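Local coordinates for protein dITP/XTP pyrophosphatase (Staphylococcus aureus, PDB 4BNQ) that probably hydrolyses non-canonical purine nucleoside triphosphates such as XTP, dITP and ITP to monophosphates and diphosphate, clearing them from the nucleotide pool, at residues V135-N147 with I154-S168. Numbering follows the deposited sequence.
Sequences VSGEIADGKYGEN and IFYVPKLDKTMAQLS. With PO4 (phosphate ion), chain E.
The F155 ring meets the backbone of V135 to G137 obliquely, its CZ 3.4 Å from G137 N, while F115 of strand 112-123 stacks on it. With CG anti to the backbone N (chi1 -166°), the ring is directed at this backbone; G137, having no side chain, lets both the ring and Y156 O come close, its CA 3.2 Å from Y156 O. On the other face of the sheet the carboxylate of E138 runs beside the Y156 ring, the two planes 30° apart and OE1 3.7 Å from CD2. At the edge of the Y144 ring, in plane, Y144 OH meets the syn lone pair of D141 OD1 at 2.6 Å.

Strands 135-139 and 155-157 pair antiparallel at the end of the Ham1 sheet. E138 and Y156 form the hydrogen-bonded pair, and A140 N continues the pattern to I154 O at 2.9 Å. Apolar, branched I154 suits a hydrophobic corner lined by helix 94-104: its CD1 packs on I139 CG2 (4.0 Å), its CG2 on G142 O and K143 CG. A G1 bulge, D161 and K162 facing V157, turns the chain back into the outermost strand.

Beyond the strands, the loop is fastened by polar groups. T163 OG1 donates to Y144 O from above the carbonyl plane, and N147 holds the next turn twice: its N takes a lone pair of A165 O, its ND2 reaches L167 O at 3.1 Å. Flexible M164 bends to bring CE tip to tip with V135 CG1 (3.6 Å), beside K172, predicted to bind substrate. At the subunit interface, S136 OG and K159 NZ grip a phosphate shared with S136 of the second subunit.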
loop_
_atom_site.group_PDB
_atom_site.type_symbol
_atom_site.label_atom_id
_atom_site.label_comp_id
_atom_site.label_asym_id
_atom_site.label_seq_id
_atom_site.Cartn_x
_atom_site.Cartn_y
_atom_site.Cartn_z
ATOM N N VAL A 135 5.046 0.001 5.724
ATOM C CA VAL A 135 5.008 1.450 5.841
ATOM C C VAL A 135 6.385 1.957 6.257
ATOM O O VAL A 135 7.046 1.359 7.091
ATOM C CB VAL A 135 3.882 1.941 6.792
ATOM C CG1 VAL A 135 4.180 1.585 8.248
ATOM C CG2 VAL A 135 3.643 3.448 6.624
ATOM N N SER A 136 6.825 3.048 5.642
ATOM C CA SER A 136 8.158 3.565 5.906
ATOM C C SER A 136 8.133 4.634 6.988
ATOM O O SER A 136 7.108 5.292 7.202
ATOM C CB SER A 136 8.773 4.142 4.633
ATOM O OG SER A 136 8.063 5.294 4.202
ATOM N N GLY A 137 9.275 4.802 7.655
ATOM C CA GLY A 137 9.442 5.818 8.674
ATOM C C GLY A 137 10.888 5.883 9.138
ATOM O O GLY A 137 11.803 5.400 8.459
ATOM N N GLU A 138 11.088 6.483 10.307
ATOM C CA GLU A 138 12.409 6.670 10.868
ATOM C C GLU A 138 12.278 6.316 12.313
ATOM O O GLU A 138 11.176 6.400 12.866
ATOM C CB GLU A 138 12.842 8.135 10.743
ATOM C CG GLU A 138 13.023 8.599 9.303
ATOM C CD GLU A 138 13.412 10.068 9.190
ATOM O OE1 GLU A 138 12.914 10.882 10.003
ATOM O OE2 GLU A 138 14.210 10.412 8.285
ATOM N N ILE A 139 13.386 5.918 12.932
ATOM C CA ILE A 139 13.355 5.626 14.352
ATOM C C ILE A 139 13.619 6.945 15.058
ATOM O O ILE A 139 14.628 7.600 14.793
ATOM C CB ILE A 139 14.417 4.596 14.750
ATOM C CG1 ILE A 139 14.227 3.303 13.951
ATOM C CG2 ILE A 139 14.394 4.347 16.269
ATOM C CD1 ILE A 139 12.886 2.622 14.173
ATOM N N ALA A 140 12.712 7.352 15.944
ATOM C CA ALA A 140 12.881 8.624 16.651
ATOM C C ALA A 140 13.978 8.521 17.704
ATOM O O ALA A 140 14.581 7.456 17.899
ATOM C CB ALA A 140 11.582 9.062 17.289
ATOM N N ASP A 141 14.219 9.626 18.397
ATOM C CA ASP A 141 15.249 9.642 19.431
ATOM C C ASP A 141 14.674 9.291 20.806
ATOM O O ASP A 141 15.335 9.456 21.822
ATOM C CB ASP A 141 15.946 11.007 19.480
ATOM C CG ASP A 141 15.001 12.126 19.836
ATOM O OD1 ASP A 141 13.792 11.869 19.978
ATOM O OD2 ASP A 141 15.454 13.282 19.971
ATOM N N GLY A 142 13.442 8.798 20.841
ATOM C CA GLY A 142 12.813 8.502 22.118
ATOM C C GLY A 142 11.371 8.095 21.931
ATOM O O GLY A 142 10.916 7.930 20.796
ATOM N N LYS A 143 10.643 7.917 23.028
ATOM C CA LYS A 143 9.269 7.436 22.925
ATOM C C LYS A 143 8.303 8.612 22.917
ATOM O O LYS A 143 8.338 9.455 23.820
ATOM C CB LYS A 143 8.962 6.483 24.083
ATOM C CG LYS A 143 9.951 5.316 24.183
ATOM C CD LYS A 143 9.613 4.407 25.323
ATOM C CE LYS A 143 8.233 3.828 25.147
ATOM N NZ LYS A 143 7.809 3.085 26.369
ATOM N N TYR A 144 7.459 8.689 21.889
ATOM C CA TYR A 144 6.478 9.777 21.800
ATOM C C TYR A 144 5.075 9.216 21.619
ATOM O O TYR A 144 4.853 8.371 20.749
ATOM C CB TYR A 144 6.786 10.711 20.620
ATOM C CG TYR A 144 8.132 11.415 20.646
ATOM C CD1 TYR A 144 9.304 10.740 20.325
ATOM C CD2 TYR A 144 8.227 12.762 20.952
ATOM C CE1 TYR A 144 10.540 11.383 20.337
ATOM C CE2 TYR A 144 9.460 13.415 20.963
ATOM C CZ TYR A 144 10.609 12.721 20.649
ATOM O OH TYR A 144 11.833 13.365 20.656
ATOM N N GLY A 145 4.120 9.695 22.410
ATOM C CA GLY A 145 2.761 9.163 22.357
ATOM C C GLY A 145 2.653 7.904 23.188
ATOM O O GLY A 145 3.667 7.398 23.680
ATOM N N GLU A 146 1.440 7.384 23.356
ATOM C CA GLU A 146 1.269 6.173 24.157
ATOM C C GLU A 146 0.159 5.255 23.641
ATOM O O GLU A 146 -0.192 4.300 24.305
ATOM C CB GLU A 146 1.001 6.541 25.617
ATOM C CG GLU A 146 -0.356 7.173 25.809
ATOM C CD GLU A 146 -0.599 7.647 27.225
ATOM O OE1 GLU A 146 -0.398 6.859 28.177
ATOM O OE2 GLU A 146 -1.013 8.811 27.387
ATOM N N ASN A 147 -0.394 5.544 22.464
ATOM C CA ASN A 147 -1.339 4.626 21.829
ATOM C C ASN A 147 -0.606 3.483 21.141
ATOM O O ASN A 147 0.624 3.497 21.036
ATOM C CB ASN A 147 -2.207 5.347 20.787
ATOM C CG ASN A 147 -3.167 6.343 21.405
ATOM O OD1 ASN A 147 -3.580 6.196 22.560
ATOM N ND2 ASN A 147 -3.530 7.368 20.631
ATOM N N ILE A 154 8.321 4.718 18.968
ATOM C CA ILE A 154 9.560 5.228 18.385
ATOM C C ILE A 154 9.553 5.180 16.865
ATOM O O ILE A 154 10.559 5.469 16.225
ATOM C CB ILE A 154 10.803 4.472 18.904
ATOM C CG1 ILE A 154 10.832 3.055 18.349
ATOM C CG2 ILE A 154 10.835 4.472 20.417
ATOM C CD1 ILE A 154 12.076 2.253 18.752
ATOM N N PHE A 155 8.426 4.798 16.280
ATOM C CA PHE A 155 8.346 4.768 14.829
ATOM C C PHE A 155 7.720 6.070 14.292
ATOM O O PHE A 155 6.493 6.226 14.253
ATOM C CB PHE A 155 7.562 3.543 14.343
ATOM C CG PHE A 155 7.723 3.268 12.865
ATOM C CD1 PHE A 155 8.748 2.448 12.401
ATOM C CD2 PHE A 155 6.858 3.829 11.941
ATOM C CE1 PHE A 155 8.901 2.197 11.037
ATOM C CE2 PHE A 155 7.004 3.578 10.579
ATOM C CZ PHE A 155 8.031 2.764 10.129
ATOM N N TYR A 156 8.587 6.987 13.869
ATOM C CA TYR A 156 8.197 8.309 13.408
ATOM C C TYR A 156 7.801 8.214 11.945
ATOM O O TYR A 156 8.521 7.625 11.128
ATOM C CB TYR A 156 9.363 9.288 13.606
ATOM C CG TYR A 156 9.121 10.664 13.047
ATOM C CD1 TYR A 156 8.370 11.595 13.746
ATOM C CD2 TYR A 156 9.655 11.036 11.826
ATOM C CE1 TYR A 156 8.137 12.861 13.228
ATOM C CE2 TYR A 156 9.438 12.304 11.300
ATOM C CZ TYR A 156 8.677 13.208 12.006
ATOM O OH TYR A 156 8.463 14.462 11.505
ATOM N N VAL A 157 6.643 8.772 11.619
ATOM C CA VAL A 157 6.140 8.719 10.249
ATOM C C VAL A 157 6.194 10.113 9.634
ATOM O O VAL A 157 5.322 10.936 9.929
ATOM C CB VAL A 157 4.681 8.213 10.210
ATOM C CG1 VAL A 157 4.203 8.079 8.781
ATOM C CG2 VAL A 157 4.557 6.859 10.940
ATOM N N PRO A 158 7.217 10.377 8.789
ATOM C CA PRO A 158 7.463 11.706 8.210
ATOM C C PRO A 158 6.224 12.298 7.535
ATOM O O PRO A 158 5.918 13.457 7.806
ATOM C CB PRO A 158 8.574 11.447 7.181
ATOM C CG PRO A 158 9.305 10.264 7.725
ATOM C CD PRO A 158 8.189 9.387 8.283
ATOM N N LYS A 159 5.535 11.509 6.707
ATOM C CA LYS A 159 4.228 11.853 6.116
ATOM C C LYS A 159 3.302 12.557 7.072
ATOM O O LYS A 159 2.460 13.339 6.661
ATOM C CB LYS A 159 3.464 10.563 5.809
ATOM C CG LYS A 159 3.645 9.979 4.460
ATOM C CD LYS A 159 2.488 9.027 4.147
ATOM C CE LYS A 159 2.449 7.823 5.045
ATOM N NZ LYS A 159 1.848 6.676 4.324
ATOM N N LEU A 160 3.388 12.207 8.349
ATOM C CA LEU A 160 2.373 12.653 9.295
ATOM C C LEU A 160 2.989 13.556 10.344
ATOM O O LEU A 160 2.287 14.123 11.168
ATOM C CB LEU A 160 1.706 11.442 9.955
ATOM C CG LEU A 160 0.364 10.912 9.421
ATOM C CD1 LEU A 160 0.286 11.018 7.937
ATOM C CD2 LEU A 160 0.169 9.465 9.826
ATOM N N ASP A 161 4.313 13.685 10.291
ATOM C CA ASP A 161 5.096 14.320 11.360
ATOM C C ASP A 161 4.688 13.808 12.760
ATOM O O ASP A 161 4.554 14.590 13.699
ATOM C CB ASP A 161 4.976 15.850 11.283
ATOM C CG ASP A 161 5.973 16.551 12.176
ATOM O OD1 ASP A 161 6.988 15.926 12.539
ATOM O OD2 ASP A 161 5.749 17.725 12.527
ATOM N N LYS A 162 4.481 12.497 12.886
ATOM C CA LYS A 162 4.080 11.889 14.157
ATOM C C LYS A 162 4.635 10.476 14.259
ATOM O O LYS A 162 4.946 9.858 13.240
ATOM C CB LYS A 162 2.550 11.847 14.286
ATOM C CG LYS A 162 1.886 13.188 14.600
ATOM C CD LYS A 162 0.411 13.002 14.918
ATOM C CE LYS A 162 -0.375 14.297 14.743
ATOM N NZ LYS A 162 0.294 15.428 15.428
ATOM N N THR A 163 4.782 9.967 15.480
ATOM C CA THR A 163 5.081 8.546 15.631
ATOM C C THR A 163 3.781 7.759 15.562
ATOM O O THR A 163 2.712 8.305 15.813
ATOM C CB THR A 163 5.772 8.201 16.954
ATOM O OG1 THR A 163 4.857 8.415 18.037
ATOM C CG2 THR A 163 7.049 9.029 17.158
ATOM N N MET A 164 3.890 6.472 15.249
ATOM C CA MET A 164 2.749 5.587 15.188
ATOM C C MET A 164 1.947 5.685 16.497
ATOM O O MET A 164 0.725 5.756 16.453
ATOM C CB MET A 164 3.237 4.157 14.899
ATOM C CG MET A 164 2.317 3.281 14.040
ATOM S SD MET A 164 1.893 3.857 12.381
ATOM C CE MET A 164 2.986 2.815 11.425
ATOM N N ALA A 165 2.613 5.759 17.651
ATOM C CA ALA A 165 1.876 5.845 18.934
ATOM C C ALA A 165 1.172 7.188 19.169
ATOM O O ALA A 165 0.333 7.329 20.066
ATOM C CB ALA A 165 2.766 5.514 20.111
ATOM N N GLN A 166 1.509 8.187 18.380
ATOM C CA GLN A 166 0.846 9.464 18.545
ATOM C C GLN A 166 -0.503 9.495 17.815
ATOM O O GLN A 166 -1.363 10.324 18.117
ATOM C CB GLN A 166 1.737 10.586 18.029
ATOM C CG GLN A 166 2.838 11.009 18.971
ATOM C CD GLN A 166 3.649 12.162 18.386
ATOM O OE1 GLN A 166 4.613 11.944 17.646
ATOM N NE2 GLN A 166 3.240 13.396 18.696
ATOM N N LEU A 167 -0.679 8.599 16.847
ATOM C CA LEU A 167 -1.876 8.600 16.014
ATOM C C LEU A 167 -3.043 7.993 16.784
ATOM O O LEU A 167 -2.855 7.077 17.586
ATOM C CB LEU A 167 -1.644 7.762 14.757
ATOM C CG LEU A 167 -0.463 8.119 13.859
ATOM C CD1 LEU A 167 -0.353 7.099 12.721
ATOM C CD2 LEU A 167 -0.617 9.541 13.316
ATOM N N SER A 168 -4.247 8.494 16.536
ATOM C CA SER A 168 -5.455 7.872 17.074
ATOM C C SER A 168 -5.569 6.485 16.475
ATOM O O SER A 168 -4.961 6.210 15.440
ATOM C CB SER A 168 -6.694 8.689 16.695
ATOM O OG SER A 168 -6.962 8.591 15.301
HETATM P P PO4 E . 5.125 5.124 2.263
HETATM O O1 PO4 E . 4.520 5.285 0.887
HETATM O O2 PO4 E . 6.592 5.485 2.189
HETATM O O3 PO4 E . 5.000 3.704 2.755
HETATM O O4 PO4 E . 4.415 6.059 3.223
#